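Local coordinates for universal stress protein (Archaeoglobus fulgidus, PDB 3LOQ) that binds AMP and belongs to the universal stress protein A family, though its precise cellular role is not established, at residues E52-L64 / Y76-L88. Numbering follows the deposited sequence. Where two conformers were deposited one is given.
Sequences EIGVLFVINLTKL and YIDEMSEKAEEVL. With AMP (adenosine monophosphate), chain C.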
ATOM      1  N   GLU A  52      15.584   5.325   2.838  1.00 50.77           N
ATOM      2  CA  GLU A  52      16.226   4.310   2.027  1.00 55.37           C
ATOM      3  C   GLU A  52      15.202   3.406   1.377  1.00 54.18           C
ATOM      4  O   GLU A  52      14.162   3.091   1.967  1.00 49.30           O
ATOM      5  CB  GLU A  52      17.205   3.473   2.850  1.00 65.75           C
ATOM      6  CG  GLU A  52      18.087   2.553   1.995  1.00 79.60           C
ATOM      7  CD  GLU A  52      17.868   1.073   2.277  1.00 91.27           C
ATOM      8  OE1 GLU A  52      17.470   0.743   3.413  1.00101.82           O
ATOM      9  OE2 GLU A  52      18.105   0.236   1.370  1.00 88.71           O
ATOM     10  N   ILE A  53      15.512   2.978   0.160  1.00 50.85           N
ATOM     11  CA  ILE A  53      14.651   2.058  -0.557  1.00 47.17           C
ATOM     12  C   ILE A  53      15.417   0.830  -1.017  1.00 46.77           C
ATOM     13  O   ILE A  53      16.439   0.940  -1.701  1.00 48.36           O
ATOM     14  CB  ILE A  53      14.040   2.734  -1.771  1.00 47.88           C
ATOM     15  CG1 ILE A  53      13.027   3.791  -1.330  1.00 45.78           C
ATOM     16  CG2 ILE A  53      13.398   1.700  -2.671  1.00 43.09           C
ATOM     17  CD1 ILE A  53      12.510   4.620  -2.469  1.00 37.27           C
ATOM     18  N   GLY A  54      14.925  -0.344  -0.640  1.00 40.59           N
ATOM     19  CA  GLY A  54      15.463  -1.583  -1.172  1.00 43.20           C
ATOM     20  C   GLY A  54      14.662  -2.019  -2.381  1.00 47.06           C
ATOM     21  O   GLY A  54      13.448  -2.185  -2.286  1.00 50.34           O
ATOM     22  N   VAL A  55      15.333  -2.188  -3.521  1.00 47.57           N
ATOM     23  CA  VAL A  55      14.679  -2.632  -4.749  1.00 39.35           C
ATOM     24  C   VAL A  55      14.836  -4.137  -4.949  1.00 41.36           C
ATOM     25  O   VAL A  55      15.951  -4.639  -5.062  1.00 45.33           O
ATOM     26  CB  VAL A  55      15.235  -1.895  -5.985  1.00 42.22           C
ATOM     27  CG1 VAL A  55      14.470  -2.314  -7.233  1.00 40.44           C
ATOM     28  CG2 VAL A  55      15.137  -0.399  -5.790  1.00 41.35           C
ATOM     29  N   LEU A  56      13.709  -4.844  -5.001  1.00 41.21           N
ATOM     30  CA  LEU A  56      13.698  -6.302  -5.037  1.00 39.66           C
ATOM     31  C   LEU A  56      13.119  -6.868  -6.334  1.00 41.57           C
ATOM     32  O   LEU A  56      11.947  -6.652  -6.668  1.00 44.54           O
ATOM     33  CB  LEU A  56      12.900  -6.853  -3.857  1.00 44.80           C
ATOM     34  CG  LEU A  56      12.833  -8.381  -3.733  1.00 50.69           C
ATOM     35  CD1 LEU A  56      14.214  -8.951  -3.421  1.00 55.17           C
ATOM     36  CD2 LEU A  56      11.813  -8.839  -2.681  1.00 42.23           C
ATOM     37  N   PHE A  57      13.953  -7.593  -7.063  1.00 40.61           N
ATOM     38  CA  PHE A  57      13.520  -8.256  -8.273  1.00 40.34           C
ATOM     39  C   PHE A  57      13.607  -9.744  -8.033  1.00 38.31           C
ATOM     40  O   PHE A  57      14.624 -10.251  -7.598  1.00 42.52           O
ATOM     41  CB  PHE A  57      14.397  -7.877  -9.462  1.00 39.64           C
ATOM     42  CG  PHE A  57      14.142  -8.725 -10.691  1.00 45.67           C
ATOM     43  CD1 PHE A  57      13.042  -8.487 -11.498  1.00 48.17           C
ATOM     44  CD2 PHE A  57      15.001  -9.761 -11.029  1.00 43.28           C
ATOM     45  CE1 PHE A  57      12.799  -9.254 -12.624  1.00 53.78           C
ATOM     46  CE2 PHE A  57      14.769 -10.538 -12.161  1.00 51.47           C
ATOM     47  CZ  PHE A  57      13.666 -10.287 -12.959  1.00 55.04           C
ATOM     48  N   VAL A  58      12.539 -10.453  -8.322  1.00 39.24           N
ATOM     49  CA  VAL A  58      12.530 -11.880  -8.072  1.00 44.15           C
ATOM     50  C   VAL A  58      12.465 -12.599  -9.411  1.00 51.32           C
ATOM     51  O   VAL A  58      11.671 -12.229 -10.286  1.00 50.17           O
ATOM     52  CB  VAL A  58      11.332 -12.266  -7.182  1.00 44.68           C
ATOM     53  CG1 VAL A  58      11.270 -13.771  -6.954  1.00 42.13           C
ATOM     54  CG2 VAL A  58      11.402 -11.504  -5.848  1.00 40.49           C
ATOM     55  N   ILE A  59      13.328 -13.595  -9.592  1.00 49.44           N
ATOM     56  CA  ILE A  59      13.200 -14.482 -10.736  1.00 47.55           C
ATOM     57  C   ILE A  59      12.053 -15.447 -10.440  1.00 49.20           C
ATOM     58  O   ILE A  59      12.118 -16.287  -9.523  1.00 49.81           O
ATOM     59  CB  ILE A  59      14.519 -15.216 -11.053  1.00 50.87           C
ATOM     60  CG1 ILE A  59      15.584 -14.201 -11.485  1.00 49.21           C
ATOM     61  CG2 ILE A  59      14.297 -16.249 -12.156  1.00 45.97           C
ATOM     62  CD1 ILE A  59      16.913 -14.354 -10.794  1.00 47.30           C
ATOM     63  N   ASN A  60      10.978 -15.290 -11.200  1.00 44.54           N
ATOM     64  CA  ASN A  60       9.750 -16.001 -10.916  1.00 48.57           C
ATOM     65  C   ASN A  60       9.775 -17.417 -11.500  1.00 53.63           C
ATOM     66  O   ASN A  60       9.535 -17.614 -12.693  1.00 54.63           O
ATOM     67  CB  ASN A  60       8.557 -15.193 -11.436  1.00 42.89           C
ATOM     68  CG  ASN A  60       7.226 -15.838 -11.115  1.00 47.08           C
ATOM     69  OD1 ASN A  60       7.170 -16.942 -10.581  1.00 54.31           O
ATOM     70  ND2 ASN A  60       6.143 -15.152 -11.448  1.00 44.60           N
ATOM     71  N   LEU A  61      10.078 -18.394 -10.650  1.00 50.27           N
ATOM     72  CA  LEU A  61      10.116 -19.792 -11.070  1.00 56.78           C
ATOM     73  C   LEU A  61       8.727 -20.409 -11.024  1.00 60.26           C
ATOM     74  O   LEU A  61       8.476 -21.460 -11.605  1.00 65.51           O
ATOM     75  CB  LEU A  61      11.085 -20.595 -10.187  1.00 52.91           C
ATOM     76  CG  LEU A  61      12.515 -20.045 -10.265  1.00 55.86           C
ATOM     77  CD1 LEU A  61      13.521 -20.959  -9.594  1.00 49.80           C
ATOM     78  CD2 LEU A  61      12.913 -19.788 -11.718  1.00 55.75           C
ATOM     79  N   THR A  62       7.826 -19.736 -10.330  1.00 62.37           N
ATOM     80  CA  THR A  62       6.480 -20.239 -10.108  1.00 69.91           C
ATOM     81  C   THR A  62       5.771 -20.643 -11.388  1.00 82.35           C
ATOM     82  O   THR A  62       5.195 -21.727 -11.475  1.00 85.61           O
ATOM     83  CB  THR A  62       5.651 -19.189  -9.377  1.00 67.26           C
ATOM     84  OG1 THR A  62       5.926 -19.291  -7.976  1.00 69.19           O
ATOM     85  CG2 THR A  62       4.150 -19.374  -9.639  1.00 63.00           C
ATOM     86  N   LYS A  63       5.824 -19.764 -12.379  1.00 93.14           N
ATOM     87  CA  LYS A  63       5.159 -19.990 -13.660  1.00104.79           C
ATOM     88  C   LYS A  63       5.522 -21.329 -14.322  1.00106.43           C
ATOM     89  O   LYS A  63       4.661 -21.999 -14.900  1.00111.07           O
ATOM     90  CB  LYS A  63       5.438 -18.813 -14.604  1.00107.97           C
ATOM     91  CG  LYS A  63       6.720 -18.063 -14.274  1.00108.35           C
ATOM     92  CD  LYS A  63       6.571 -16.559 -14.470  1.00109.27           C
ATOM     93  CE  LYS A  63       6.611 -16.169 -15.937  1.00109.32           C
ATOM     94  NZ  LYS A  63       6.794 -14.701 -16.105  1.00106.97           N
ATOM     95  N   LEU A  64       6.791 -21.716 -14.228  1.00 95.94           N
ATOM     96  CA  LEU A  64       7.260 -22.953 -14.844  1.00 88.12           C
ATOM     97  C   LEU A  64       6.673 -24.185 -14.157  1.00 85.09           C
ATOM     98  O   LEU A  64       6.859 -24.385 -12.954  1.00 84.61           O
ATOM     99  CB  LEU A  64       8.789 -23.009 -14.824  1.00 84.27           C
ATOM    100  CG  LEU A  64       9.484 -21.701 -15.220  1.00 83.09           C
ATOM    101  CD1 LEU A  64      10.992 -21.886 -15.342  1.00 79.92           C
ATOM    102  CD2 LEU A  64       8.912 -21.162 -16.515  1.00 82.79           C
ATOM    103  N   TYR A  76      17.023 -19.532 -17.900  1.00 78.64           N
ATOM    104  CA  TYR A  76      15.962 -18.606 -17.502  1.00 75.62           C
ATOM    105  C   TYR A  76      16.428 -17.671 -16.384  1.00 68.88           C
ATOM    106  O   TYR A  76      16.214 -16.455 -16.452  1.00 67.08           O
ATOM    107  CB  TYR A  76      14.707 -19.382 -17.091  1.00 72.04           C
ATOM    108  CG  TYR A  76      13.542 -18.539 -16.621  1.00 70.78           C
ATOM    109  CD1 TYR A  76      12.694 -17.916 -17.531  1.00 70.57           C
ATOM    110  CD2 TYR A  76      13.270 -18.389 -15.262  1.00 67.93           C
ATOM    111  CE1 TYR A  76      11.619 -17.154 -17.105  1.00 67.84           C
ATOM    112  CE2 TYR A  76      12.199 -17.627 -14.823  1.00 63.78           C
ATOM    113  CZ  TYR A  76      11.376 -17.011 -15.748  1.00 69.20           C
ATOM    114  OH  TYR A  76      10.304 -16.256 -15.318  1.00 71.44           O
ATOM    115  N   ILE A  77      17.070 -18.235 -15.366  1.00 66.16           N
ATOM    116  CA  ILE A  77      17.667 -17.418 -14.318  1.00 70.32           C
ATOM    117  C   ILE A  77      18.604 -16.411 -14.969  1.00 72.18           C
ATOM    118  O   ILE A  77      18.704 -15.261 -14.536  1.00 72.20           O
ATOM    119  CB  ILE A  77      18.477 -18.252 -13.305  1.00 75.00           C
ATOM    120  CG1 ILE A  77      17.568 -19.193 -12.520  1.00 80.50           C
ATOM    121  CG2 ILE A  77      19.226 -17.345 -12.333  1.00 72.03           C
ATOM    122  CD1 ILE A  77      16.998 -20.296 -13.351  1.00 81.90           C
ATOM    123  N   ASP A  78      19.281 -16.842 -16.025  1.00 66.14           N
ATOM    124  CA  ASP A  78      20.261 -15.990 -16.669  1.00 73.12           C
ATOM    125  C   ASP A  78      19.626 -14.936 -17.584  1.00 67.00           C
ATOM    126  O   ASP A  78      20.014 -13.773 -17.558  1.00 62.77           O
ATOM    127  CB  ASP A  78      21.280 -16.824 -17.439  1.00 88.43           C
ATOM    128  CG  ASP A  78      22.535 -16.043 -17.751  1.00102.06           C
ATOM    129  OD1 ASP A  78      23.293 -15.773 -16.795  1.00107.85           O
ATOM    130  OD2 ASP A  78      22.752 -15.685 -18.937  1.00102.80           O
ATOM    131  N   GLU A  79      18.667 -15.347 -18.408  1.00 68.07           N
ATOM    132  CA  GLU A  79      17.877 -14.390 -19.159  1.00 71.84           C
ATOM    133  C   GLU A  79      17.371 -13.331 -18.189  1.00 69.31           C
ATOM    134  O   GLU A  79      17.641 -12.143 -18.357  1.00 63.24           O
ATOM    135  CB  GLU A  79      16.680 -15.070 -19.826  1.00 79.47           C
ATOM    136  CG  GLU A  79      17.028 -16.014 -20.952  1.00 89.18           C
ATOM    137  CD  GLU A  79      16.911 -15.358 -22.308  1.00 98.93           C
ATOM    138  OE1 GLU A  79      16.267 -14.290 -22.397  1.00101.92           O
ATOM    139  OE2 GLU A  79      17.457 -15.910 -23.289  1.00103.34           O
HETATM  140  N   MSE A  80      16.648 -13.772 -17.160  1.00 68.19           N
HETATM  141  CA  MSE A  80      16.001 -12.842 -16.235  1.00 60.09           C
HETATM  142  C   MSE A  80      16.991 -11.926 -15.531  1.00 55.29           C
HETATM  143  O   MSE A  80      16.750 -10.733 -15.412  1.00 57.20           O
HETATM  144  CB  MSE A  80      15.128 -13.579 -15.221  1.00 55.51           C
HETATM  145  CG  MSE A  80      13.895 -14.225 -15.831  1.00 56.69           C
HETATM  146 SE   MSE A  80      13.091 -13.152 -17.266  0.85 74.00          SE
HETATM  147  CE  MSE A  80      11.242 -13.768 -17.106  1.00 99.00           C
ATOM    148  N   SER A  81      18.115 -12.480 -15.094  1.00 54.13           N
ATOM    149  CA  SER A  81      19.125 -11.696 -14.392  1.00 50.43           C
ATOM    150  C   SER A  81      19.703 -10.591 -15.260  1.00 57.71           C
ATOM    151  O   SER A  81      19.974  -9.492 -14.771  1.00 57.94           O
ATOM    152  CB  SER A  81      20.246 -12.604 -13.907  1.00 55.97           C
ATOM    153  OG  SER A  81      19.730 -13.619 -13.061  1.00 66.12           O
ATOM    154  N   GLU A  82      19.897 -10.878 -16.545  0.50 62.27           N
ATOM    155  CA  GLU A  82      20.438  -9.890 -17.478  0.50 63.46           C
ATOM    156  C   GLU A  82      19.451  -8.754 -17.724  0.50 59.42           C
ATOM    157  O   GLU A  82      19.843  -7.590 -17.808  0.50 59.50           O
ATOM    158  CB  GLU A  82      20.826 -10.541 -18.813  0.50 68.56           C
ATOM    159  CG  GLU A  82      21.018  -9.556 -19.975  0.50 67.37           C
ATOM    160  CD  GLU A  82      22.349  -8.808 -19.931  0.50 67.40           C
ATOM    161  OE1 GLU A  82      22.745  -8.326 -18.844  0.50 64.40           O
ATOM    162  OE2 GLU A  82      22.996  -8.696 -20.999  0.50 66.00           O
ATOM    163  N   LYS A  83      18.173  -9.096 -17.852  1.00 51.97           N
ATOM    164  CA  LYS A  83      17.145  -8.087 -18.020  1.00 43.13           C
ATOM    165  C   LYS A  83      17.115  -7.131 -16.822  1.00 47.72           C
ATOM    166  O   LYS A  83      17.134  -5.911 -16.992  1.00 49.63           O
ATOM    167  CB  LYS A  83      15.794  -8.759 -18.239  1.00 47.50           C
ATOM    168  CG  LYS A  83      15.766  -9.585 -19.509  1.00 55.03           C
ATOM    169  CD  LYS A  83      14.370 -10.090 -19.839  1.00 65.58           C
ATOM    170  CE  LYS A  83      14.346 -10.718 -21.239  1.00 77.71           C
ATOM    171  NZ  LYS A  83      14.730  -9.745 -22.329  1.00 83.76           N
ATOM    172  N   ALA A  84      17.108  -7.677 -15.607  1.00 44.79           N
ATOM    173  CA  ALA A  84      17.105  -6.832 -14.412  1.00 46.47           C
ATOM    174  C   ALA A  84      18.321  -5.894 -14.363  1.00 51.74           C
ATOM    175  O   ALA A  84      18.205  -4.710 -14.007  1.00 50.11           O
ATOM    176  CB  ALA A  84      17.027  -7.685 -13.140  1.00 42.43           C
ATOM    177  N   GLU A  85      19.483  -6.422 -14.738  1.00 50.14           N
ATOM    178  CA  GLU A  85      20.724  -5.657 -14.643  1.00 53.08           C
ATOM    179  C   GLU A  85      20.804  -4.512 -15.652  1.00 50.42           C
ATOM    180  O   GLU A  85      21.514  -3.533 -15.438  1.00 56.54           O
ATOM    181  CB  GLU A  85      21.937  -6.584 -14.730  1.00 59.91           C
ATOM    182  CG  GLU A  85      22.324  -7.168 -13.379  1.00 72.36           C
ATOM    183  CD  GLU A  85      23.093  -8.467 -13.492  1.00 86.62           C
ATOM    184  OE1 GLU A  85      23.496  -9.015 -12.438  1.00 93.97           O
ATOM    185  OE2 GLU A  85      23.285  -8.944 -14.632  1.00 88.42           O
ATOM    186  N   GLU A  86      20.057  -4.633 -16.741  1.00 45.28           N
ATOM    187  CA  GLU A  86      19.912  -3.544 -17.691  1.00 54.01           C
ATOM    188  C   GLU A  86      18.989  -2.444 -17.165  1.00 57.63           C
ATOM    189  O   GLU A  86      19.193  -1.264 -17.452  1.00 59.23           O
ATOM    190  CB  GLU A  86      19.370  -4.071 -19.020  1.00 53.82           C
ATOM    191  CG  GLU A  86      20.422  -4.781 -19.842  1.00 70.31           C
ATOM    192  CD  GLU A  86      19.929  -5.179 -21.216  1.00 81.47           C
ATOM    193  OE1 GLU A  86      18.814  -5.749 -21.320  1.00 84.02           O
ATOM    194  OE2 GLU A  86      20.672  -4.923 -22.189  1.00 82.43           O
ATOM    195  N   VAL A  87      17.968  -2.836 -16.405  1.00 51.11           N
ATOM    196  CA  VAL A  87      16.905  -1.909 -16.038  1.00 45.40           C
ATOM    197  C   VAL A  87      17.059  -1.328 -14.634  1.00 45.86           C
ATOM    198  O   VAL A  87      16.986  -0.112 -14.454  1.00 49.42           O
ATOM    199  CB  VAL A  87      15.524  -2.561 -16.216  1.00 47.70           C
ATOM    200  CG1 VAL A  87      14.425  -1.707 -15.582  1.00 44.61           C
ATOM    201  CG2 VAL A  87      15.258  -2.793 -17.705  1.00 39.12           C
ATOM    202  N   LEU A  88      17.300  -2.194 -13.652  1.00 38.68           N
ATOM    203  CA  LEU A  88      17.393  -1.770 -12.256  1.00 40.30           C
ATOM    204  C   LEU A  88      18.326  -0.567 -11.982  1.00 46.43           C
ATOM    205  O   LEU A  88      18.030   0.255 -11.115  1.00 48.00           O
ATOM    206  CB  LEU A  88      17.745  -2.966 -11.355  1.00 43.13           C
ATOM    207  CG  LEU A  88      16.662  -4.055 -11.279  1.00 41.81           C
ATOM    208  CD1 LEU A  88      17.081  -5.185 -10.350  1.00 45.79           C
ATOM    209  CD2 LEU A  88      15.345  -3.466 -10.826  1.00 41.88           C
TER
HETATM  210  P   AMP C 271      -0.271  -8.031  -9.445  1.00 38.57           P
HETATM  211  O1P AMP C 271      -1.284  -8.122  -8.332  1.00 42.00           O
HETATM  212  O2P AMP C 271       0.508  -9.296  -9.757  1.00 44.35           O
HETATM  213  O3P AMP C 271      -0.789  -7.307 -10.665  1.00 43.75           O
HETATM  214  O5' AMP C 271       0.857  -7.048  -8.839  1.00 39.07           O
HETATM  215  C5' AMP C 271       1.936  -6.652  -9.681  1.00 28.68           C
HETATM  216  C4' AMP C 271       3.067  -6.248  -8.775  1.00 34.28           C
HETATM  217  O4' AMP C 271       3.626  -7.404  -8.147  1.00 41.89           O
HETATM  218  C3' AMP C 271       4.224  -5.678  -9.553  1.00 42.36           C
HETATM  219  O3' AMP C 271       4.015  -4.292  -9.732  1.00 39.83           O
HETATM  220  C2' AMP C 271       5.384  -5.926  -8.624  1.00 43.31           C
HETATM  221  O2' AMP C 271       5.351  -4.890  -7.645  1.00 46.86           O
HETATM  222  C1' AMP C 271       5.031  -7.233  -7.948  1.00 36.93           C
HETATM  223  N9  AMP C 271       5.743  -8.321  -8.653  1.00 38.89           N
HETATM  224  C8  AMP C 271       5.190  -9.165  -9.546  1.00 39.11           C
HETATM  225  N7  AMP C 271       6.112 -10.045 -10.017  1.00 39.39           N
HETATM  226  C5  AMP C 271       7.285  -9.755  -9.414  1.00 36.90           C
HETATM  227  C6  AMP C 271       8.656 -10.288  -9.454  1.00 34.12           C
HETATM  228  N6  AMP C 271       8.965 -11.335 -10.248  1.00 39.51           N
HETATM  229  N1  AMP C 271       9.582  -9.706  -8.673  1.00 37.12           N
HETATM  230  C2  AMP C 271       9.287  -8.668  -7.872  1.00 40.63           C
HETATM  231  N3  AMP C 271       8.063  -8.134  -7.781  1.00 38.95           N
HETATM  232  C4  AMP C 271       7.037  -8.630  -8.511  1.00 38.33           C
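The F57 ring carries A84 CB over one face, a CH-pi contact with CB 3.9 Å from the ring centroid and displaced toward the rim on the CD2 side. F108, from outside the two segments, meets the same ring edge-to-face. M80 (selenomethionine) CG, one helical turn on, lies over one face of the Y76 ring and L64 CD1, more loosely, over the opposite one, both toward the rim, while L61 CD2 comes in at the edge near the ring plane, 3.8 Å from Y76 CD2. Because Y76 holds CG anti to its backbone N (chi1 178°), the phenol extends from the helix to the strand end, where OH donates to N60 O at 3.1 Å, tilted 28° from the carbonyl plane. The poorly ordered K63 side chain crosses that of Y76 at about a right angle, its CE close to OH. Strand 52-60 and helix 75-97 are successive elements of the Rossmann-like alpha/beta fold of universal stress proteins, the helix packing against one side of parallel strands. From that helix, L88 spreads its two methyls, CD1 reaching F57 CB at 3.9 Å and CD2 touching V55 CG1, the two side chains lying alongside in opposite directions. I59 fills the middle: CG2 rests obliquely by Y76 CE2 at 3.7 Å, CG1 on M80 CB at 3.8 Å, and CD1 beside I77 CG2 and S81 OG. Between F57 and I59, whose side chains meet the helix, V58 turns its backbone to AMP: its N donates to adenine N1 (3.1 Å), and its O accepts from N6 in a nearly straight bond (2.9 Å, 176°). L56, on the strand side away from the helix, packs against helix 113-121.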